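Local coordinates for protein tripeptidase (Staphylococcus aureus subsp. aureus, PDB 3RZA) that probably cleaves short peptides as a metal-dependent peptidase of the M20/M25/M40 family, with zinc and calcium ions bound in the crystal, at residues 271-276 with 336-341; 307-312 with 345-350; 315-320 with 352-357. All coordinates share one frame; numbering follows the deposited sequence. Where two conformers were deposited one is given.

Contact 1. Residues 271-276 with 336-341. With IPA (isopropyl alcohol), chain H.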
# COMPACT_ATOMS: atom_id res chain seq x y z
N ARG A 271 15.98 3.15 16.88
CA ARG A 271 16.90 2.43 17.79
C ARG A 271 17.92 3.38 18.35
O ARG A 271 18.37 4.28 17.64
CB ARG A 271 17.65 1.29 17.07
CG ARG A 271 16.76 0.38 16.26
CD ARG A 271 17.49 -0.79 15.66
NE ARG A 271 16.54 -1.54 14.84
CZ ARG A 271 16.47 -2.88 14.70
NH1 ARG A 271 17.34 -3.71 15.27
NH2 ARG A 271 15.51 -3.39 13.92
N SER A 272 18.30 3.19 19.62
CA SER A 272 19.48 3.86 20.18
C SER A 272 20.13 3.09 21.30
O SER A 272 19.45 2.39 22.05
CB SER A 272 19.15 5.25 20.70
OG SER A 272 20.33 5.95 21.02
N HIS A 273 21.44 3.28 21.44
CA HIS A 273 22.18 2.73 22.60
C HIS A 273 22.13 3.64 23.82
O HIS A 273 22.66 3.28 24.88
CB HIS A 273 23.60 2.38 22.21
CG HIS A 273 23.67 1.20 21.31
ND1 HIS A 273 23.64 -0.09 21.79
CD2 HIS A 273 23.70 1.10 19.96
CE1 HIS A 273 23.65 -0.93 20.77
NE2 HIS A 273 23.72 -0.24 19.65
N ASP A 274 21.48 4.80 23.68
CA ASP A 274 21.25 5.74 24.78
C ASP A 274 19.71 5.75 25.00
O ASP A 274 18.97 6.14 24.08
CB ASP A 274 21.81 7.11 24.38
CG ASP A 274 21.69 8.17 25.48
OD1 ASP A 274 20.74 8.15 26.28
OD2 ASP A 274 22.54 9.08 25.48
N PRO A 275 19.23 5.34 26.19
CA PRO A 275 17.77 5.35 26.40
C PRO A 275 17.09 6.73 26.35
O PRO A 275 15.89 6.80 26.13
CB PRO A 275 17.58 4.73 27.80
CG PRO A 275 18.93 4.48 28.35
CD PRO A 275 19.97 5.01 27.42
N GLU A 276 17.85 7.81 26.54
CA GLU A 276 17.31 9.16 26.35
C GLU A 276 17.29 9.63 24.92
O GLU A 276 16.36 10.35 24.54
CB GLU A 276 18.06 10.17 27.22
CG GLU A 276 17.89 9.96 28.68
CD GLU A 276 16.44 10.05 29.16
OE1 GLU A 276 15.64 10.83 28.57
OE2 GLU A 276 16.10 9.34 30.14
N THR A 336 34.80 -7.59 21.85
CA THR A 336 33.55 -7.24 22.45
C THR A 336 32.95 -6.18 21.53
O THR A 336 33.66 -5.25 21.12
CB THR A 336 33.78 -6.64 23.81
OG1 THR A 336 34.67 -5.53 23.70
CG2 THR A 336 34.40 -7.69 24.72
N ILE A 337 31.69 -6.35 21.15
CA ILE A 337 31.02 -5.42 20.25
C ILE A 337 29.69 -4.95 20.83
O ILE A 337 29.24 -5.42 21.88
CB ILE A 337 30.80 -6.05 18.79
CG1 ILE A 337 29.90 -7.29 18.84
CG2 ILE A 337 32.17 -6.36 18.11
CD1 ILE A 337 29.43 -7.74 17.45
N ILE A 338 29.08 -4.02 20.12
CA ILE A 338 27.74 -3.56 20.36
C ILE A 338 26.90 -4.05 19.16
O ILE A 338 27.37 -3.96 18.02
CB ILE A 338 27.78 -2.02 20.47
CG1 ILE A 338 28.61 -1.58 21.70
CG2 ILE A 338 26.49 -1.48 20.62
CD1 ILE A 338 28.10 -2.12 23.05
N SER A 339 25.73 -4.62 19.43
CA SER A 339 24.85 -5.18 18.39
C SER A 339 23.91 -4.11 17.87
O SER A 339 23.75 -3.08 18.49
CB SER A 339 24.02 -6.33 18.94
OG SER A 339 23.18 -5.91 20.00
N GLY A 340 23.30 -4.38 16.72
CA GLY A 340 22.27 -3.53 16.14
C GLY A 340 20.85 -3.86 16.55
O GLY A 340 19.94 -3.09 16.24
N GLY A 341 20.64 -4.99 17.24
CA GLY A 341 19.30 -5.47 17.57
C GLY A 341 19.21 -6.20 18.90
O GLY A 341 20.17 -6.24 19.67
C1 IPA H . 22.61 2.43 16.34
C2 IPA H . 21.90 1.10 16.58
C3 IPA H . 20.93 0.82 15.45
O2 IPA H . 22.86 0.06 16.60

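Contact 2. Residues 307-312 with 345-350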
# COMPACT_ATOMS: atom_id res chain seq x y z
N SER A 307 9.73 -2.22 21.68
CA SER A 307 9.96 -3.64 21.36
C SER A 307 10.85 -4.34 22.43
O SER A 307 10.54 -5.43 22.89
CB SER A 307 10.60 -3.79 19.99
OG SER A 307 9.87 -3.11 18.98
N TYR A 308 11.96 -3.69 22.80
CA TYR A 308 12.82 -4.22 23.86
C TYR A 308 13.71 -3.11 24.41
O TYR A 308 13.98 -2.14 23.70
CB TYR A 308 13.68 -5.40 23.35
CG TYR A 308 14.34 -5.15 22.00
CD1 TYR A 308 15.53 -4.45 21.91
CD2 TYR A 308 13.78 -5.63 20.83
CE1 TYR A 308 16.14 -4.20 20.69
CE2 TYR A 308 14.40 -5.40 19.58
CZ TYR A 308 15.58 -4.68 19.54
OH TYR A 308 16.20 -4.38 18.36
N PRO A 309 14.16 -3.23 25.68
CA PRO A 309 15.06 -2.22 26.23
C PRO A 309 16.54 -2.53 25.95
O PRO A 309 16.92 -3.70 25.89
CB PRO A 309 14.76 -2.26 27.73
CG PRO A 309 14.36 -3.69 27.99
CD PRO A 309 13.78 -4.24 26.69
N GLY A 310 17.34 -1.47 25.82
CA GLY A 310 18.77 -1.59 25.63
C GLY A 310 19.52 -1.89 26.91
O GLY A 310 18.96 -1.79 27.99
N PHE A 311 20.76 -2.34 26.76
CA PHE A 311 21.66 -2.56 27.88
C PHE A 311 23.11 -2.33 27.43
O PHE A 311 23.41 -2.20 26.23
CB PHE A 311 21.48 -3.97 28.46
CG PHE A 311 21.96 -5.08 27.55
CD1 PHE A 311 21.14 -5.59 26.55
CD2 PHE A 311 23.25 -5.61 27.68
CE1 PHE A 311 21.58 -6.60 25.70
CE2 PHE A 311 23.71 -6.61 26.82
CZ PHE A 311 22.87 -7.11 25.84
N LYS A 312 23.99 -2.23 28.41
CA LYS A 312 25.42 -2.16 28.19
C LYS A 312 26.03 -2.72 29.45
O LYS A 312 25.81 -2.18 30.53
CB LYS A 312 25.87 -0.70 27.97
CG LYS A 312 27.42 -0.46 27.80
CD LYS A 312 28.01 -1.13 26.56
CE LYS A 312 29.53 -0.96 26.48
NZ LYS A 312 30.33 -1.88 27.43
N GLY A 345 18.50 -12.11 25.66
CA GLY A 345 19.38 -11.40 26.57
C GLY A 345 18.99 -9.98 26.91
O GLY A 345 19.27 -9.54 28.01
N SER A 346 18.34 -9.28 25.97
CA SER A 346 17.80 -7.94 26.22
C SER A 346 16.71 -7.95 27.29
O SER A 346 16.60 -7.01 28.06
CB SER A 346 17.21 -7.32 24.93
OG SER A 346 18.13 -7.30 23.84
N ILE A 347 15.90 -9.02 27.32
CA ILE A 347 14.87 -9.18 28.32
C ILE A 347 15.43 -9.68 29.64
O ILE A 347 15.05 -9.17 30.70
CB ILE A 347 13.74 -10.11 27.85
CG1 ILE A 347 13.10 -9.60 26.54
CG2 ILE A 347 12.66 -10.25 28.93
CD1 ILE A 347 12.64 -8.09 26.57
N ILE A 348 16.34 -10.65 29.57
CA ILE A 348 16.85 -11.31 30.78
C ILE A 348 17.66 -10.33 31.64
O ILE A 348 17.54 -10.36 32.86
CB ILE A 348 17.73 -12.58 30.45
CG1 ILE A 348 16.90 -13.64 29.68
CG2 ILE A 348 18.40 -13.16 31.75
CD1 ILE A 348 16.37 -14.74 30.51
N ASN A 349 18.45 -9.47 30.99
CA ASN A 349 19.09 -8.33 31.68
C ASN A 349 18.14 -7.49 32.55
O ASN A 349 18.55 -7.07 33.62
CB ASN A 349 19.86 -7.39 30.69
CG ASN A 349 21.30 -7.87 30.41
OD1 ASN A 349 22.11 -7.96 31.32
ND2 ASN A 349 21.61 -8.16 29.14
N THR A 350 16.89 -7.29 32.12
CA THR A 350 15.88 -6.56 32.94
C THR A 350 15.46 -7.27 34.25
O THR A 350 14.92 -6.63 35.14
CB THR A 350 14.57 -6.18 32.16
OG1 THR A 350 13.69 -7.31 32.07
CG2 THR A 350 14.89 -5.62 30.76
O HOH W 1 18.54 -4.64 23.94
O HOH W 2 18.00 -4.90 28.82

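Contact 3. Residues 315-320 with 352-357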
# COMPACT_ATOMS: atom_id res chain seq x y z
N ASP A 315 32.69 -3.49 30.73
CA ASP A 315 33.68 -4.43 30.15
C ASP A 315 34.58 -5.15 31.17
O ASP A 315 35.21 -6.13 30.81
CB ASP A 315 34.57 -3.71 29.12
CG ASP A 315 33.79 -3.26 27.89
OD1 ASP A 315 33.77 -4.02 26.88
OD2 ASP A 315 33.19 -2.15 27.96
N ASN A 316 34.62 -4.66 32.43
CA ASN A 316 35.35 -5.32 33.52
C ASN A 316 34.53 -6.34 34.32
O ASN A 316 35.08 -6.96 35.24
CB ASN A 316 35.91 -4.26 34.48
CG ASN A 316 36.69 -3.18 33.76
OD1 ASN A 316 36.32 -2.01 33.82
ND2 ASN A 316 37.72 -3.59 33.03
N GLU A 317 33.25 -6.52 33.99
CA GLU A 317 32.39 -7.48 34.67
C GLU A 317 32.83 -8.89 34.39
O GLU A 317 33.31 -9.17 33.28
CB GLU A 317 30.93 -7.35 34.22
CG GLU A 317 30.20 -6.17 34.84
CD GLU A 317 29.80 -6.40 36.31
OE1 GLU A 317 29.09 -7.40 36.61
OE2 GLU A 317 30.20 -5.57 37.14
N ALA A 318 32.69 -9.76 35.41
CA ALA A 318 33.03 -11.19 35.32
C ALA A 318 32.47 -11.87 34.07
O ALA A 318 33.18 -12.62 33.41
CB ALA A 318 32.52 -11.94 36.57
N VAL A 319 31.19 -11.60 33.77
CA VAL A 319 30.53 -12.20 32.61
C VAL A 319 31.22 -11.89 31.27
O VAL A 319 31.29 -12.76 30.39
CB VAL A 319 29.01 -11.83 32.55
CG1 VAL A 319 28.78 -10.32 32.34
CG2 VAL A 319 28.30 -12.65 31.49
N VAL A 320 31.75 -10.67 31.12
CA VAL A 320 32.46 -10.27 29.89
C VAL A 320 33.85 -10.90 29.85
O VAL A 320 34.25 -11.45 28.83
CB VAL A 320 32.60 -8.73 29.79
CG1 VAL A 320 33.33 -8.35 28.51
CG2 VAL A 320 31.22 -8.03 29.87
N GLY A 352 17.81 -8.35 36.19
CA GLY A 352 19.00 -8.13 37.03
C GLY A 352 20.08 -9.20 36.95
O GLY A 352 20.96 -9.22 37.79
N ILE A 353 20.01 -10.09 35.95
CA ILE A 353 21.04 -11.11 35.72
C ILE A 353 21.91 -10.62 34.54
O ILE A 353 21.43 -10.66 33.40
CB ILE A 353 20.40 -12.51 35.35
CG1 ILE A 353 19.45 -13.01 36.46
CG2 ILE A 353 21.48 -13.54 35.10
CD1 ILE A 353 18.70 -14.29 36.10
N PRO A 354 23.16 -10.11 34.82
CA PRO A 354 24.06 -9.66 33.75
C PRO A 354 24.23 -10.68 32.63
O PRO A 354 24.65 -11.80 32.88
CB PRO A 354 25.40 -9.46 34.49
CG PRO A 354 25.01 -9.08 35.85
CD PRO A 354 23.70 -9.73 36.14
N SER A 355 23.85 -10.28 31.43
CA SER A 355 23.82 -11.19 30.29
C SER A 355 24.47 -10.54 29.08
O SER A 355 24.21 -9.38 28.80
CB SER A 355 22.39 -11.60 29.98
OG SER A 355 21.77 -12.17 31.13
N VAL A 356 25.31 -11.31 28.39
CA VAL A 356 25.95 -10.90 27.14
C VAL A 356 25.64 -11.99 26.11
O VAL A 356 25.19 -13.09 26.49
CB VAL A 356 27.49 -10.68 27.33
CG1 VAL A 356 27.74 -9.69 28.48
CG2 VAL A 356 28.19 -11.98 27.58
N ILE A 357 25.87 -11.70 24.84
CA ILE A 357 25.37 -12.50 23.74
C ILE A 357 26.59 -13.01 22.97
O ILE A 357 27.40 -12.20 22.50
CB ILE A 357 24.40 -11.72 22.79
CG1 ILE A 357 23.60 -10.64 23.53
CG2 ILE A 357 23.44 -12.67 22.07
CD1 ILE A 357 22.69 -11.21 24.67

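Contact 1. Residues 271-276 with 336-341
Arg271 and His273, where strand 263-272 runs out into a loop, meet residues 338-341, around the end of strand 336-338, at the surface and probably near the junction of two domains. The two backbones run roughly antiparallel, at 154°, and stand too far apart to pair as strands, so long side chains must bridge them. Arg271 does this with a chain extended from CG to NE, and its NH1 donates to Gly340 O at 2.8 Å. The oxygen lies 17° out of the guanidinium plane and the N-H points to it at 153°. The CA of Gly341 sits 3.5 Å from NH1 beside the same edge, where a bare glycine lets the guanidinium come close. M20 peptidases characteristically pair a metal-binding catalytic domain with a smaller lid domain, and this contact appears to join the two, as in relatives. A salt bridge from NH2 to Glu269 steadies the guanidinium, while NH1 also donates to a citrate, probably from the crystallisation liquor, though such molecules often mark pockets. At the His273 ring edge NE2 stands 3.1 Å from Ser339 O, in plane, and shares a 3.2 Å hydrogen bond with O2 of an isopropanol, probably of the same origin. Ser272 OG accepts from Asp274 N in an ST turn, and Asp274 caps the following helix through Glu276 N.

Contact 2. Residues 307-312 with 345-350
The irregular end of strand 299-312 passes over one side of the short helix 344-348, the backbones coming nearest at Pro309 and Ser346, whose CA atoms are 6.3 Å apart. No direct hydrogen bond crosses between 307-312 and 345-350; apolar packing, an amide on a ring and water do the joining. Phe311 lies against Asn349, whose ND2 stands 3.3 Å above the ring plane, over its centre. Ring and amide planes are inclined by 32°, so the amide lies over the face at a tilt. The ring is brought there by a chi1 of 69°, with CG set between the backbone N and the carbonyl carbon. The same ND2 gives a weak bond back to Gly345 O and a further one to Ser355 O; these hold the amide in place over the aromatic face. At the ring edge, in plane, is Ser346 OG, 4.0 Å from CE1. Pro309, compact and apolar, lies across both Ile347 and Thr350 at about a right angle: its CD touches Ile347 CD1 at 4.0 Å, while its CG presses on Thr350 CG2 at 3.4 Å, a tight contact. Thr350 suits this spot because its methyl serves the proline while OG1 donates to Ile347 O (2.7 Å) within its own segment. One water accepts from Ser346 OG and donates to Pro309 O, linking two atoms that do not bond directly. Within the sheet, Ser307 and Tyr308 form a classic beta bulge opposite Gln201 of strand 194-209, and the backbone of Phe311 bonds with Ala198 of the same strand. Ile347 meanwhile meets Leu166 and helix 167-171, so the short helix touches both the strand end and that helix.

Contact 3. Residues 315-320 with 352-357
The first turn of helix 318-329 lies over the start of strand 355-359, with Val319 CA 7.0 Å from that of Pro354 and Val320 CA 7.1 Å from that of Val356. Val319 and Val356 reach toward each other tip to tip, and both methyls of each take part: CG2 meets CG2 at 4.0 Å, and the two CG1 atoms are equally close. The chi1 of Val319, 65°, turns both its methyls to the strand, with CG1 between the backbone N and the carbonyl carbon. Val320 comes across Val356 at about a right angle, its CG2 resting 4.1 Å from Val356 CG1. Branched, wholly apolar valines suit this buried place, since they fill it with short side chains and bring no polar group that would need a partner. The packing is that of a helix laid on the face of a sheet: strand 355-359 runs between 181-184, to which it is parallel, and 194-209, to which it is antiparallel, in the mixed sheet of what is probably the M20-family catalytic domain. Val319 also touches Phe181, and Val320 reaches Val196, so the helix start bears on both neighbouring strands. Just before the strand, Pro354 offers its CB to Val319 CG1 at 4.1 Å, a rigid ring that prolongs the apolar surface. The carboxylate of Glu317, at the helix N-cap position, lies loosely near the same proline. Ser355 points away from the helix; its OG donates to Ile353 O at 2.7 Å and is also hydrogen-bonded to Tyr94 OH.

In the fold
Followed from the N terminus, the chain gives the first segments of contacts 1, 2 and 3 in turn, at 271-276, 307-312 and 315-320, and then their partners in the same order, at 336-341, 345-350 and 352-357. Each contact closes a loop, and every pair of loops crosses, none lying within another. All three reach the same mixed sheet: contact 1 through strands 263-272 and 336-338, contact 2 by tying strand 299-312 to helix 344-348, contact 3 by setting helix 318-329 on strand 355-359. Tyr308 OH packs on Arg271 and Gly341, joining contacts 1 and 2; Ile348 packs on Ser355 between contacts 2 and 3, and Thr336 meets Asp315 and Val320 between contacts 1 and 3.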